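Local atomic coordinates of alpha-1,3-glucanase (Paenibacillus glycanilyticus, PDB entry 6K0P), a protein that hydrolyses the alpha-1,3-glucosidic linkages of alpha-1,3-glucan as a glycoside hydrolase of family 87. Residues F389-N401 with F420-V433. The protein carries 1 engineered substitution. Residues are numbered along the deposited sequence; the frame is centred on the assembly and turned at random.
Sequences FAVYGGSDNLFQN and FGYNTLGFGDQDTV. With GLC (alpha-D-glucopyranose), chain B; ACY (acetic acid), chain L.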
# COMPACT_ATOMS: atom_id res chain seq x y z
N PHE A 389 7.22 0.49 -0.88
CA PHE A 389 7.77 1.83 -1.07
C PHE A 389 8.74 1.76 -2.24
O PHE A 389 9.53 0.82 -2.34
CB PHE A 389 8.52 2.29 0.19
CG PHE A 389 7.68 2.25 1.43
CD1 PHE A 389 6.80 3.28 1.72
CD2 PHE A 389 7.74 1.15 2.29
CE1 PHE A 389 5.99 3.23 2.85
CE2 PHE A 389 6.94 1.10 3.42
CZ PHE A 389 6.07 2.14 3.70
N ALA A 390 8.67 2.74 -3.14
CA ALA A 390 9.53 2.71 -4.32
C ALA A 390 10.00 4.10 -4.66
O ALA A 390 9.20 5.04 -4.74
CB ALA A 390 8.80 2.10 -5.52
N VAL A 391 11.31 4.24 -4.87
CA VAL A 391 11.90 5.51 -5.25
C VAL A 391 12.73 5.30 -6.51
O VAL A 391 13.64 4.46 -6.53
CB VAL A 391 12.71 6.16 -4.10
CG1 VAL A 391 13.81 5.25 -3.60
CG2 VAL A 391 13.25 7.52 -4.52
N TYR A 392 12.38 6.02 -7.57
CA TYR A 392 13.02 5.90 -8.87
C TYR A 392 13.73 7.22 -9.14
O TYR A 392 13.11 8.19 -9.59
CB TYR A 392 11.97 5.59 -9.93
CG TYR A 392 11.14 4.35 -9.66
CD1 TYR A 392 11.59 3.08 -10.01
CD2 TYR A 392 9.89 4.45 -9.05
CE1 TYR A 392 10.82 1.95 -9.77
CE2 TYR A 392 9.12 3.32 -8.80
CZ TYR A 392 9.59 2.08 -9.16
OH TYR A 392 8.82 0.96 -8.90
N GLY A 393 15.03 7.26 -8.85
CA GLY A 393 15.80 8.49 -9.00
C GLY A 393 15.37 9.57 -8.02
O GLY A 393 14.66 9.33 -7.05
N GLY A 394 15.84 10.78 -8.30
CA GLY A 394 15.51 11.94 -7.48
C GLY A 394 16.71 12.39 -6.68
O GLY A 394 17.78 11.78 -6.70
N SER A 395 16.51 13.49 -5.95
CA SER A 395 17.58 14.05 -5.13
C SER A 395 16.95 14.69 -3.90
O SER A 395 15.91 15.34 -4.00
CB SER A 395 18.41 15.08 -5.92
OG SER A 395 19.55 15.50 -5.18
N ASP A 396 17.59 14.49 -2.75
CA ASP A 396 17.16 15.11 -1.49
C ASP A 396 15.71 14.76 -1.14
O ASP A 396 14.88 15.63 -0.89
CB ASP A 396 17.38 16.63 -1.51
CG ASP A 396 17.13 17.27 -0.16
OD1 ASP A 396 17.45 16.66 0.88
OD2 ASP A 396 16.62 18.41 -0.14
N ASN A 397 15.42 13.47 -1.11
CA ASN A 397 14.10 12.98 -0.71
C ASN A 397 14.25 12.05 0.49
O ASN A 397 15.20 11.26 0.56
CB ASN A 397 13.44 12.23 -1.86
CG ASN A 397 13.11 13.14 -3.02
OD1 ASN A 397 12.34 14.09 -2.87
ND2 ASN A 397 13.70 12.86 -4.17
N LEU A 398 13.31 12.16 1.42
CA LEU A 398 13.38 11.46 2.70
C LEU A 398 12.20 10.49 2.82
O LEU A 398 11.06 10.87 2.55
CB LEU A 398 13.33 12.46 3.85
CG LEU A 398 13.26 11.89 5.26
CD1 LEU A 398 14.54 11.11 5.63
CD2 LEU A 398 13.02 13.03 6.24
N PHE A 399 12.49 9.26 3.23
CA PHE A 399 11.49 8.24 3.54
C PHE A 399 11.80 7.79 4.96
O PHE A 399 12.82 7.14 5.20
CB PHE A 399 11.60 7.08 2.55
CG PHE A 399 11.41 7.49 1.11
CD1 PHE A 399 12.43 8.09 0.40
CD2 PHE A 399 10.19 7.27 0.48
CE1 PHE A 399 12.24 8.48 -0.92
CE2 PHE A 399 9.99 7.65 -0.84
CZ PHE A 399 11.02 8.25 -1.54
N GLN A 400 10.94 8.16 5.91
CA GLN A 400 11.29 8.06 7.33
C GLN A 400 10.14 7.47 8.13
O GLN A 400 8.98 7.86 7.95
CB GLN A 400 11.63 9.45 7.87
CG GLN A 400 12.11 9.47 9.30
CD GLN A 400 12.55 10.87 9.70
OE1 GLN A 400 11.74 11.79 9.74
NE2 GLN A 400 13.84 11.03 9.94
N ASN A 401 10.48 6.54 9.03
CA ASN A 401 9.52 5.85 9.89
C ASN A 401 8.46 5.10 9.07
O ASN A 401 7.28 5.46 9.03
CB ASN A 401 8.89 6.76 10.95
CG ASN A 401 8.11 5.97 11.97
OD1 ASN A 401 8.46 4.83 12.26
ND2 ASN A 401 7.04 6.55 12.51
N PHE A 420 12.92 3.22 -17.34
CA PHE A 420 11.67 2.73 -17.92
C PHE A 420 11.36 3.37 -19.27
O PHE A 420 10.19 3.42 -19.69
CB PHE A 420 10.49 2.86 -16.95
CG PHE A 420 10.65 2.06 -15.68
CD1 PHE A 420 11.37 2.57 -14.61
CD2 PHE A 420 10.08 0.80 -15.57
CE1 PHE A 420 11.52 1.83 -13.45
CE2 PHE A 420 10.22 0.06 -14.41
CZ PHE A 420 10.95 0.58 -13.35
N GLY A 421 12.38 3.88 -19.96
CA GLY A 421 12.19 4.54 -21.23
C GLY A 421 11.83 6.01 -21.15
O GLY A 421 11.71 6.66 -22.19
N TYR A 422 11.65 6.55 -19.95
CA TYR A 422 11.31 7.95 -19.78
C TYR A 422 12.57 8.81 -19.70
O TYR A 422 13.70 8.31 -19.64
CB TYR A 422 10.42 8.14 -18.55
CG TYR A 422 9.13 7.35 -18.63
CD1 TYR A 422 8.08 7.77 -19.45
CD2 TYR A 422 8.95 6.19 -17.88
CE1 TYR A 422 6.90 7.05 -19.52
CE2 TYR A 422 7.76 5.47 -17.95
CZ TYR A 422 6.75 5.90 -18.77
OH TYR A 422 5.57 5.18 -18.85
N ASN A 423 12.38 10.13 -19.69
CA ASN A 423 13.49 11.08 -19.70
C ASN A 423 13.85 11.39 -18.25
O ASN A 423 13.18 12.19 -17.59
CB ASN A 423 13.09 12.34 -20.46
CG ASN A 423 14.23 13.32 -20.59
OD1 ASN A 423 15.37 13.04 -20.22
ND2 ASN A 423 13.93 14.49 -21.15
N THR A 424 14.92 10.78 -17.75
CA THR A 424 15.31 10.98 -16.37
C THR A 424 16.83 10.90 -16.23
O THR A 424 17.50 10.21 -16.99
CB THR A 424 14.66 9.95 -15.43
OG1 THR A 424 15.31 10.01 -14.16
CG2 THR A 424 14.79 8.55 -16.00
N LEU A 425 17.35 11.63 -15.24
CA LEU A 425 18.76 11.64 -14.92
C LEU A 425 19.13 10.65 -13.82
O LEU A 425 20.30 10.57 -13.44
CB LEU A 425 19.19 13.05 -14.50
CG LEU A 425 18.70 14.16 -15.44
CD1 LEU A 425 18.79 15.52 -14.76
CD2 LEU A 425 19.52 14.15 -16.72
N GLY A 426 18.16 9.90 -13.30
CA GLY A 426 18.47 9.00 -12.20
C GLY A 426 18.52 9.73 -10.87
O GLY A 426 17.78 10.69 -10.63
N PHE A 427 19.41 9.27 -9.99
CA PHE A 427 19.59 9.93 -8.70
C PHE A 427 20.53 11.12 -8.84
O PHE A 427 21.44 11.12 -9.68
CB PHE A 427 20.12 8.94 -7.65
CG PHE A 427 19.10 7.93 -7.24
CD1 PHE A 427 18.16 8.25 -6.28
CD2 PHE A 427 19.04 6.68 -7.85
CE1 PHE A 427 17.18 7.32 -5.90
CE2 PHE A 427 18.07 5.75 -7.48
CZ PHE A 427 17.13 6.08 -6.51
N GLY A 428 20.30 12.13 -8.01
CA GLY A 428 21.06 13.36 -8.05
C GLY A 428 22.16 13.42 -7.01
O GLY A 428 22.64 12.39 -6.52
N ASP A 429 22.56 14.64 -6.67
CA ASP A 429 23.75 14.87 -5.86
C ASP A 429 23.48 14.99 -4.37
O ASP A 429 24.44 15.14 -3.59
CB ASP A 429 24.50 16.11 -6.36
CG ASP A 429 25.24 15.84 -7.65
OD1 ASP A 429 25.23 14.68 -8.13
OD2 ASP A 429 25.84 16.79 -8.19
N GLN A 430 22.23 14.93 -3.94
CA GLN A 430 21.89 14.95 -2.52
C GLN A 430 21.19 13.65 -2.16
O GLN A 430 20.50 13.05 -2.99
CB GLN A 430 21.02 16.18 -2.18
CG GLN A 430 21.75 17.50 -2.45
CD GLN A 430 21.00 18.74 -1.99
OE1 GLN A 430 19.85 18.67 -1.54
NE2 GLN A 430 21.65 19.89 -2.09
N ASP A 431 21.38 13.23 -0.91
CA ASP A 431 20.97 11.89 -0.49
C ASP A 431 19.48 11.63 -0.66
O ASP A 431 18.63 12.49 -0.37
CB ASP A 431 21.31 11.67 0.98
CG ASP A 431 22.72 11.20 1.21
OD1 ASP A 431 23.38 10.73 0.25
OD2 ASP A 431 23.18 11.30 2.35
N THR A 432 19.17 10.42 -1.11
CA THR A 432 17.87 9.81 -0.92
C THR A 432 18.00 8.94 0.32
O THR A 432 18.87 8.06 0.37
CB THR A 432 17.53 8.96 -2.15
OG1 THR A 432 17.45 9.81 -3.30
CG2 THR A 432 16.21 8.21 -1.95
N VAL A 433 17.19 9.22 1.33
CA VAL A 433 17.38 8.68 2.67
C VAL A 433 16.21 7.78 3.02
O VAL A 433 15.04 8.21 2.93
CB VAL A 433 17.54 9.79 3.72
CG1 VAL A 433 17.68 9.18 5.12
CG2 VAL A 433 18.73 10.68 3.38
C1 GLC B . 0.58 7.51 -16.02
C2 GLC B . -0.07 8.59 -16.88
C3 GLC B . 0.56 8.56 -18.27
C4 GLC B . 2.08 8.68 -18.17
C5 GLC B . 2.62 7.61 -17.22
C6 GLC B . 4.14 7.68 -17.02
O2 GLC B . -1.46 8.34 -16.98
O3 GLC B . 0.03 9.59 -19.08
O4 GLC B . 2.65 8.53 -19.45
O5 GLC B . 1.98 7.73 -15.96
O6 GLC B . 4.52 8.96 -16.55
C ACY L . 20.99 17.90 -7.21
O ACY L . 20.33 17.91 -6.11
OXT ACY L . 21.52 16.92 -7.71
CH3 ACY L . 21.06 19.29 -7.87
O HOH W 1 14.59 8.38 -12.29
O HOH W 2 15.05 10.47 -4.47
O HOH W 3 18.51 14.28 1.83
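The CA of Gly-393 sits over the centre of the Phe-427 ring, 3.5 Å from the centroid and only 7° off the normal, a CH-pi contact over one face. The side chain of Val-391 crosses that of Phe-427 at about a right angle, CG2 4.2 Å from Phe-427 CE1. Backbone bonds flank this contact, with Gly-394 N donating to Gly-426 O and Gly-394 O taking Gly-428 N (2.9 Å). Further along, Ser-395 holds OG anti to its backbone N (chi1 -173°), where it accepts from Gln-430 N at 3.0 Å and donates to O of an acetic acid, probably from the crystallisation liquor; OXT of that molecule takes Asp-429 N. Past this turn the chains pair in parallel, as successive coils of the right-handed beta-helix of the pectate lyase-like clan do: Val-433 N binds Asn-397 O, and Phe-399 N reaches Val-433 O at 2.8 Å. Leu-398 CD1 meets Val-433 CG1 on one side of this pairing. On the other, a water joins Thr-432 OG1, Asn-397 ND2 and Gly-393 O; the Asn-397 amide also bonds backbone atoms, OD1 to Asn-373 N and ND2 to Asn-370 O. Toward the glycan, the edge of Phe-420 meets the face of Tyr-392 in an offset edge-to-face pair, centroids 5.5 Å apart and planes at 86°. Tyr-392 OH is hydrogen-bonded to Asp-355, while Phe-420 touches a bound glucose and Tyr-422 OH approaches C6 of another at 3.4 Å.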